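Local coordinates for protein cellulase (Xanthomonas axonopodis pv. citri, PDB 4W7W) that binds cello-oligosaccharides and probably hydrolyses beta-1,4-glucosidic bonds of cellulose, as a glycoside hydrolase family 5 enzyme built on an (alpha/beta)8 barrel, at residues A[294-299]-A[326-331]; A[25-30]-A[56-61]; A[284-287]-A[292-295]. One frame throughout, in Å; residues are numbered along the deposited sequence.

Contact 1. Residues A[294-299]-A[326-331]; sequences LGWTWW and AILSKY. With BGC (beta-D-glucopyranose), chain B.
The two methyls of L328 divide the work of docking the C-terminal helix on two tryptophans of the last barrel strand. CD1 makes a CH-pi contact with W298, 4.0 Å from the centroid of its five-membered ring and 26° off the normal, so it sits over that face but displaced toward the rim. The indole is set for this by its first torsion, with CG opposite the backbone N (chi1 172°), the two side chains crossing at about a right angle.

Plain apolar packing does the rest. CD2 of L328 reaches CE3 of W298 at 3.7 Å and, turned to its other neighbour, CH2 of W296 at 4.0 Å, bridging the two indoles. Beyond it, CB of Y331 lies at the edge of the W296 ring, near its plane, 4.1 Å from CZ2. From there the tyrosine ring leads away, and its hydroxyl is hydrogen-bonded to E280 and T284.

Of the polar groups, NE1 of W298 is hydrogen-bonded to O of F311. The next residue, W299, belongs to the glycan pocket: its NE1 lies 3.1 Å from O1 of the glucose, which comes obliquely to the ring, and has a weak hydrogen bond to OH of Y309. E33 hydrogen-bonds the same sugar.

Among its neighbours, the contact lies on the outside of the barrel: W296 also packs on V25 of strand 24-29 and on L283 and M286 of helix 273-288, and F267 adjoins both outward indoles, whereas T297, between them in sequence, turns the other way, its OG1 hydrogen-bonded to O of G265.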
loop_
_atom_site.group_PDB
_atom_site.type_symbol
_atom_site.label_atom_id
_atom_site.label_comp_id
_atom_site.label_asym_id
_atom_site.label_seq_id
_atom_site.Cartn_x
_atom_site.Cartn_y
_atom_site.Cartn_z
ATOM N N LEU A 294 8.067 -9.992 2.079
ATOM C CA LEU A 294 8.372 -9.760 0.664
ATOM C C LEU A 294 8.984 -8.403 0.417
ATOM O O LEU A 294 9.707 -8.224 -0.573
ATOM C CB LEU A 294 7.135 -9.817 -0.184
ATOM C CG LEU A 294 6.578 -11.179 -0.473
ATOM C CD1 LEU A 294 5.347 -11.035 -1.369
ATOM C CD2 LEU A 294 7.612 -12.062 -1.161
ATOM N N GLY A 295 8.643 -7.426 1.250
ATOM C CA GLY A 295 9.169 -6.093 1.031
ATOM C C GLY A 295 8.338 -5.031 1.686
ATOM O O GLY A 295 7.485 -5.315 2.543
ATOM N N TRP A 296 8.625 -3.802 1.273
ATOM C CA TRP A 296 8.078 -2.630 1.898
ATOM C C TRP A 296 8.094 -1.463 0.941
ATOM O O TRP A 296 8.907 -1.392 0.018
ATOM C CB TRP A 296 8.860 -2.249 3.168
ATOM C CG TRP A 296 10.355 -2.170 3.090
ATOM C CD1 TRP A 296 11.190 -3.090 3.635
ATOM C CD2 TRP A 296 11.203 -1.128 2.538
ATOM N NE1 TRP A 296 12.490 -2.721 3.453
ATOM C CE2 TRP A 296 12.528 -1.516 2.800
ATOM C CE3 TRP A 296 10.977 0.096 1.893
ATOM C CZ2 TRP A 296 13.624 -0.740 2.403
ATOM C CZ3 TRP A 296 12.079 0.861 1.504
ATOM C CH2 TRP A 296 13.375 0.439 1.761
ATOM N N THR A 297 7.191 -0.525 1.210
ATOM C CA THR A 297 7.157 0.769 0.529
ATOM C C THR A 297 6.938 1.868 1.561
ATOM O O THR A 297 5.932 1.920 2.252
ATOM C CB THR A 297 6.086 0.843 -0.588
ATOM O OG1 THR A 297 4.832 0.280 -0.172
ATOM C CG2 THR A 297 6.534 0.099 -1.828
ATOM N N TRP A 298 7.913 2.764 1.632
ATOM C CA TRP A 298 7.904 3.909 2.538
ATOM C C TRP A 298 6.803 4.901 2.172
ATOM O O TRP A 298 6.543 5.142 0.988
ATOM C CB TRP A 298 9.250 4.602 2.400
ATOM C CG TRP A 298 9.392 5.909 3.104
ATOM C CD1 TRP A 298 9.069 7.136 2.617
ATOM C CD2 TRP A 298 9.898 6.120 4.419
ATOM N NE1 TRP A 298 9.364 8.110 3.534
ATOM C CE2 TRP A 298 9.882 7.513 4.657
ATOM C CE3 TRP A 298 10.406 5.282 5.407
ATOM C CZ2 TRP A 298 10.377 8.079 5.842
ATOM C CZ3 TRP A 298 10.880 5.845 6.573
ATOM C CH2 TRP A 298 10.863 7.227 6.776
ATOM N N TRP A 299 6.198 5.509 3.177
ATOM C CA TRP A 299 5.265 6.611 2.988
ATOM C C TRP A 299 5.987 7.902 3.381
ATOM O O TRP A 299 6.267 8.083 4.558
ATOM C CB TRP A 299 4.002 6.439 3.844
ATOM C CG TRP A 299 3.017 7.526 3.518
ATOM C CD1 TRP A 299 3.001 8.790 4.038
ATOM C CD2 TRP A 299 2.029 7.497 2.501
ATOM N NE1 TRP A 299 2.027 9.538 3.424
ATOM C CE2 TRP A 299 1.424 8.769 2.467
ATOM C CE3 TRP A 299 1.603 6.525 1.603
ATOM C CZ2 TRP A 299 0.396 9.080 1.573
ATOM C CZ3 TRP A 299 0.598 6.834 0.700
ATOM C CH2 TRP A 299 0.000 8.093 0.700
ATOM N N ALA A 326 18.933 8.339 3.198
ATOM C CA ALA A 326 20.253 7.787 3.438
ATOM C C ALA A 326 20.191 6.452 4.174
ATOM O O ALA A 326 21.098 5.645 4.077
ATOM C CB ALA A 326 21.096 8.774 4.207
ATOM N N ILE A 327 19.137 6.238 4.946
ATOM C CA ILE A 327 18.925 4.962 5.610
ATOM C C ILE A 327 18.209 3.983 4.682
ATOM O O ILE A 327 18.655 2.850 4.513
ATOM C CB ILE A 327 18.176 5.146 6.946
ATOM C CG1 ILE A 327 19.083 5.935 7.908
ATOM C CG2 ILE A 327 17.837 3.790 7.553
ATOM C CD1 ILE A 327 18.373 6.493 9.111
ATOM N N LEU A 328 17.128 4.418 4.056
ATOM C CA LEU A 328 16.396 3.535 3.154
ATOM C C LEU A 328 17.292 2.946 2.080
ATOM O O LEU A 328 17.204 1.763 1.759
ATOM C CB LEU A 328 15.220 4.262 2.501
ATOM C CG LEU A 328 14.128 4.772 3.434
ATOM C CD1 LEU A 328 13.124 5.597 2.651
ATOM C CD2 LEU A 328 13.432 3.636 4.155
ATOM N N SER A 329 18.144 3.777 1.489
ATOM C CA SER A 329 18.989 3.358 0.387
ATOM C C SER A 329 19.974 2.254 0.799
ATOM O O SER A 329 20.376 1.443 -0.014
ATOM C CB SER A 329 19.741 4.577 -0.159
ATOM O OG SER A 329 20.365 4.310 -1.399
ATOM N N LYS A 330 20.371 2.226 2.074
ATOM C CA LYS A 330 21.266 1.146 2.552
ATOM C C LYS A 330 20.636 -0.243 2.518
ATOM O O LYS A 330 21.352 -1.240 2.509
ATOM C CB LYS A 330 21.705 1.387 3.997
ATOM C CG LYS A 330 22.590 2.591 4.142
ATOM C CD LYS A 330 23.299 2.625 5.488
ATOM C CE LYS A 330 22.313 2.705 6.651
ATOM N NZ LYS A 330 22.968 3.153 7.912
ATOM N N TYR A 331 19.311 -0.295 2.551
ATOM C CA TYR A 331 18.560 -1.539 2.500
ATOM C C TYR A 331 17.959 -1.802 1.105
ATOM O O TYR A 331 17.119 -2.684 0.949
ATOM C CB TYR A 331 17.479 -1.505 3.576
ATOM C CG TYR A 331 18.033 -1.446 4.983
ATOM C CD1 TYR A 331 18.378 -0.231 5.575
ATOM C CD2 TYR A 331 18.205 -2.596 5.734
ATOM C CE1 TYR A 331 18.891 -0.162 6.857
ATOM C CE2 TYR A 331 18.704 -2.539 7.032
ATOM C CZ TYR A 331 19.044 -1.324 7.594
ATOM O OH TYR A 331 19.526 -1.295 8.876
HETATM C C2 BGC B . -1.120 12.771 5.044
HETATM C C3 BGC B . -2.135 13.740 4.439
HETATM C C4 BGC B . -2.342 13.515 2.940
HETATM C C5 BGC B . -2.543 12.037 2.649
HETATM C C6 BGC B . -2.517 11.752 1.157
HETATM C C1 BGC B . -1.463 11.338 4.667
HETATM O O1 BGC B . -0.461 10.420 5.135
HETATM O O2 BGC B . -1.103 12.903 6.474
HETATM O O3 BGC B . -1.702 15.082 4.699
HETATM O O4 BGC B . -3.522 14.175 2.489
HETATM O O5 BGC B . -1.505 11.263 3.253
HETATM O O6 BGC B . -2.904 10.411 0.974
#

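Contact 2. Residues A[25-30]-A[56-61]; sequences VGVNLS and SYFAGK
V27 takes the rotamer that sets CG1 opposite the carbonyl carbon and CG2 between that carbon and the backbone N (chi1 -59°), which aims both methyls at F58. On the helix, F58 has its CG opposite its own carbonyl carbon (chi1 -70°), carrying the ring out toward the strand. The outcome is a CH-pi contact: CG2 of V27 stands 3.7 Å from the centroid of the F58 ring, only 10° off the normal and therefore almost over its centre. CG1 reaches one side of the same ring, 4.0 Å from CD1.

Here strand 24-29 meets helix 52-60, the opening pair of the beta-alpha-beta unit completed by strand 65-70, and so the first such unit of the (alpha/beta)8 barrel. V27 is tied by backbone hydrogen bonds to T65 and R67 of that next strand, while its side chain and that of L29 both touch I66.

L29 joins from farther along the strand. Its side chain slides past the phenylalanine in the opposite sense, and CD2 comes obliquely to CE2 of F58 at 3.7 Å. Across the ring from V27, CD2 of Y57 lies 3.5 Å above the plane, over its centre, so the phenylalanine is clasped on both faces. The hydroxyl of Y57 is hydrogen-bonded to D321, whose carboxylate also forms a salt bridge with K61. M325 of the C-terminal helix touches F58 as well.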
loop_
_atom_site.group_PDB
_atom_site.type_symbol
_atom_site.label_atom_id
_atom_site.label_comp_id
_atom_site.label_asym_id
_atom_site.label_seq_id
_atom_site.Cartn_x
_atom_site.Cartn_y
_atom_site.Cartn_z
ATOM N N VAL A 25 11.485 -3.349 -2.600
ATOM C CA VAL A 25 11.740 -2.210 -1.729
ATOM C C VAL A 25 11.497 -0.929 -2.515
ATOM O O VAL A 25 11.892 -0.785 -3.679
ATOM C CB VAL A 25 13.166 -2.218 -1.122
ATOM C CG1 VAL A 25 13.387 -3.430 -0.240
ATOM C CG2 VAL A 25 14.237 -2.132 -2.180
ATOM N N GLY A 26 10.854 0.024 -1.883
ATOM C CA GLY A 26 10.596 1.275 -2.549
ATOM C C GLY A 26 9.773 2.251 -1.769
ATOM O O GLY A 26 9.833 2.322 -0.532
ATOM N N VAL A 27 9.025 3.052 -2.518
ATOM C CA VAL A 27 8.294 4.174 -1.964
ATOM C C VAL A 27 6.905 4.286 -2.560
ATOM O O VAL A 27 6.642 3.821 -3.667
ATOM C CB VAL A 27 9.048 5.520 -2.168
ATOM C CG1 VAL A 27 10.422 5.521 -1.530
ATOM C CG2 VAL A 27 9.144 5.900 -3.630
ATOM N N ASN A 28 6.036 4.940 -1.797
ATOM C CA ASN A 28 4.762 5.444 -2.302
ATOM C C ASN A 28 5.008 6.744 -3.058
ATOM O O ASN A 28 5.657 7.657 -2.526
ATOM C CB ASN A 28 3.804 5.745 -1.149
ATOM C CG ASN A 28 3.188 4.512 -0.563
ATOM O OD1 ASN A 28 2.085 4.139 -0.953
ATOM N ND2 ASN A 28 3.874 3.862 0.387
ATOM N N LEU A 29 4.497 6.856 -4.284
ATOM C CA LEU A 29 4.467 8.126 -5.004
ATOM C C LEU A 29 3.053 8.644 -4.876
ATOM O O LEU A 29 2.161 8.235 -5.596
ATOM C CB LEU A 29 4.897 7.997 -6.459
ATOM C CG LEU A 29 6.363 7.622 -6.660
ATOM C CD1 LEU A 29 6.731 7.508 -8.138
ATOM C CD2 LEU A 29 7.301 8.607 -5.987
ATOM N N SER A 30 2.874 9.498 -3.874
ATOM C CA SER A 30 1.582 10.062 -3.485
ATOM C C SER A 30 1.239 11.299 -4.305
ATOM O O SER A 30 2.127 12.088 -4.647
ATOM C CB SER A 30 1.630 10.402 -1.987
ATOM O OG SER A 30 0.511 11.150 -1.552
ATOM N N SER A 56 12.770 7.364 -12.057
ATOM C CA SER A 56 14.205 7.193 -12.268
ATOM C C SER A 56 15.021 7.584 -11.029
ATOM O O SER A 56 16.015 6.939 -10.726
ATOM C CB SER A 56 14.683 7.929 -13.519
ATOM O OG SER A 56 14.341 9.284 -13.492
ATOM N N TYR A 57 14.602 8.617 -10.313
ATOM C CA TYR A 57 15.292 9.002 -9.082
ATOM C C TYR A 57 15.285 7.842 -8.093
ATOM O O TYR A 57 16.334 7.455 -7.559
ATOM C CB TYR A 57 14.649 10.228 -8.433
ATOM C CG TYR A 57 15.242 10.494 -7.066
ATOM C CD1 TYR A 57 16.469 11.118 -6.929
ATOM C CD2 TYR A 57 14.595 10.059 -5.918
ATOM C CE1 TYR A 57 17.023 11.324 -5.678
ATOM C CE2 TYR A 57 15.143 10.257 -4.669
ATOM C CZ TYR A 57 16.353 10.888 -4.544
ATOM O OH TYR A 57 16.858 11.077 -3.270
ATOM N N PHE A 58 14.122 7.260 -7.846
ATOM C CA PHE A 58 14.068 6.182 -6.859
ATOM C C PHE A 58 14.775 4.927 -7.343
ATOM O O PHE A 58 15.415 4.248 -6.561
ATOM C CB PHE A 58 12.624 5.958 -6.372
ATOM C CG PHE A 58 12.147 7.099 -5.529
ATOM C CD1 PHE A 58 12.722 7.297 -4.271
ATOM C CD2 PHE A 58 11.257 8.057 -5.997
ATOM C CE1 PHE A 58 12.394 8.393 -3.507
ATOM C CE2 PHE A 58 10.931 9.162 -5.239
ATOM C CZ PHE A 58 11.515 9.343 -3.994
ATOM N N ALA A 59 14.696 4.629 -8.639
ATOM C CA ALA A 59 15.467 3.520 -9.188
ATOM C C ALA A 59 16.953 3.718 -8.940
ATOM O O ALA A 59 17.666 2.760 -8.625
ATOM C CB ALA A 59 15.207 3.350 -10.662
ATOM N N GLY A 60 17.427 4.950 -9.087
ATOM C CA GLY A 60 18.839 5.275 -8.858
ATOM C C GLY A 60 19.285 5.101 -7.425
ATOM O O GLY A 60 20.463 4.935 -7.161
ATOM N N LYS A 61 18.338 5.100 -6.493
ATOM C CA LYS A 61 18.603 4.803 -5.090
ATOM C C LYS A 61 18.447 3.337 -4.756
ATOM O O LYS A 61 18.559 2.977 -3.584
ATOM C CB LYS A 61 17.674 5.624 -4.207
ATOM C CG LYS A 61 17.886 7.109 -4.335
ATOM C CD LYS A 61 19.346 7.431 -4.102
ATOM C CE LYS A 61 19.587 8.894 -3.877
ATOM N NZ LYS A 61 21.033 9.099 -3.602
#

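Contact 3. Residues A[284-287]-A[292-295]; sequences TYME and VWLG
NE1 of W293, which lies 4.2 Å from CE2 of Y285, donates a hydrogen bond to OG1 of T252 on the adjoining helix 243-258. That bond serves the polar corner of an otherwise apolar indole, and helps to fix how the ring is turned. Y285 comes at this corner obliquely, by one ring carbon.

The main grip is that of M286, whose side chain runs over one face of the indole. Its CG is 3.8 Å from the centroid of the five-membered ring and 7° off the normal, a CH-pi contact. One bond further on, SD stands 4.1 Å from the centroid of the six-membered ring, 18° off its normal, so that a Met-aromatic contact joins the first.

Helix 273-288 and strand 293-301 are consecutive elements of the last beta-alpha-beta unit of the barrel, and only four residues separate 284-287 from 292-295. The two backbones come nearest at CA of M286 and CA of W293, 6.1 Å apart. A bend at the final torsion of the methionine (chi3 -76°) carries CE to within 3.5 Å of CD1 of W296. M286 and W293 both reach L264 on strand 262-268, and the ring of F251 also meets the indole.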
loop_
_atom_site.group_PDB
_atom_site.type_symbol
_atom_site.label_atom_id
_atom_site.label_comp_id
_atom_site.label_asym_id
_atom_site.label_seq_id
_atom_site.Cartn_x
_atom_site.Cartn_y
_atom_site.Cartn_z
ATOM N N THR A 284 16.178 -3.683 9.494
ATOM C CA THR A 284 16.997 -4.829 9.834
ATOM C C THR A 284 16.121 -6.039 10.195
ATOM O O THR A 284 16.382 -7.174 9.757
ATOM C CB THR A 284 17.941 -4.481 10.991
ATOM O OG1 THR A 284 18.861 -3.490 10.540
ATOM C CG2 THR A 284 18.704 -5.711 11.471
ATOM N N TYR A 285 15.057 -5.782 10.953
ATOM C CA TYR A 285 14.148 -6.856 11.353
ATOM C C TYR A 285 13.500 -7.523 10.135
ATOM O O TYR A 285 13.431 -8.756 10.040
ATOM C CB TYR A 285 13.070 -6.330 12.309
ATOM C CG TYR A 285 12.124 -7.403 12.760
ATOM C CD1 TYR A 285 12.410 -8.195 13.860
ATOM C CD2 TYR A 285 10.943 -7.657 12.080
ATOM C CE1 TYR A 285 11.561 -9.206 14.264
ATOM C CE2 TYR A 285 10.101 -8.687 12.467
ATOM C CZ TYR A 285 10.413 -9.450 13.561
ATOM O OH TYR A 285 9.557 -10.459 13.925
ATOM N N MET A 286 13.036 -6.721 9.183
ATOM C CA MET A 286 12.413 -7.315 7.995
ATOM C C MET A 286 13.424 -8.133 7.191
ATOM O O MET A 286 13.085 -9.202 6.707
ATOM C CB MET A 286 11.709 -6.252 7.160
ATOM C CG MET A 286 10.426 -5.768 7.815
ATOM S SD MET A 286 9.491 -4.591 6.817
ATOM C CE MET A 286 10.484 -3.131 7.058
ATOM N N GLU A 287 14.662 -7.645 7.057
ATOM C CA GLU A 287 15.688 -8.414 6.350
ATOM C C GLU A 287 15.976 -9.738 7.045
ATOM O O GLU A 287 16.102 -10.768 6.397
ATOM C CB GLU A 287 16.984 -7.616 6.185
ATOM C CG GLU A 287 16.916 -6.530 5.110
ATOM C CD GLU A 287 18.227 -6.290 4.396
ATOM O OE1 GLU A 287 19.294 -6.444 5.028
ATOM O OE2 GLU A 287 18.193 -5.909 3.204
ATOM N N VAL A 292 9.481 -14.451 5.324
ATOM C CA VAL A 292 8.074 -14.079 5.240
ATOM C C VAL A 292 7.835 -12.656 4.741
ATOM O O VAL A 292 6.778 -12.407 4.184
ATOM C CB VAL A 292 7.299 -14.319 6.562
ATOM C CG1 VAL A 292 7.283 -15.796 6.935
ATOM C CG2 VAL A 292 7.874 -13.496 7.700
ATOM N N TRP A 293 8.776 -11.735 4.937
ATOM C CA TRP A 293 8.602 -10.378 4.405
ATOM C C TRP A 293 9.018 -10.312 2.951
ATOM O O TRP A 293 10.187 -10.530 2.630
ATOM C CB TRP A 293 9.403 -9.364 5.211
ATOM C CG TRP A 293 8.769 -9.082 6.535
ATOM C CD1 TRP A 293 9.103 -9.634 7.743
ATOM C CD2 TRP A 293 7.645 -8.229 6.780
ATOM N NE1 TRP A 293 8.282 -9.154 8.715
ATOM C CE2 TRP A 293 7.367 -8.299 8.159
ATOM C CE3 TRP A 293 6.846 -7.411 5.968
ATOM C CZ2 TRP A 293 6.344 -7.570 8.748
ATOM C CZ3 TRP A 293 5.811 -6.706 6.548
ATOM C CH2 TRP A 293 5.567 -6.794 7.932
ATOM N N LEU A 294 8.067 -9.992 2.079
ATOM C CA LEU A 294 8.372 -9.760 0.664
ATOM C C LEU A 294 8.984 -8.403 0.417
ATOM O O LEU A 294 9.707 -8.224 -0.573
ATOM C CB LEU A 294 7.135 -9.817 -0.184
ATOM C CG LEU A 294 6.578 -11.179 -0.473
ATOM C CD1 LEU A 294 5.347 -11.035 -1.369
ATOM C CD2 LEU A 294 7.612 -12.062 -1.161
ATOM N N GLY A 295 8.643 -7.426 1.250
ATOM C CA GLY A 295 9.169 -6.093 1.031
ATOM C C GLY A 295 8.338 -5.031 1.686
ATOM O O GLY A 295 7.485 -5.315 2.543
#

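In the fold
All three contacts place helices or the C-terminal turn against the barrel, with a CH-pi contact in each. All are buried, contact 2 wholly so, whereas contacts 1 and 3 are each edged by a partly exposed tyrosine. Contacts 2 and 3 are helix-to-strand packing inside the first and last beta-alpha-beta units, contact 3 across a much shorter connection; contact 1 is the later C-terminal helix laid over the strand that closes the ring. Contacts 1 and 3 share strand 293-301 and meet where M286 touches W296. Strands 24-29 and 293-301 are neighbours, so contacts 1 and 2 are joined by backbone: W298 N lies 2.9 Å from G26 O. Sulfur enters only in contact 3, and sugar only in contact 1.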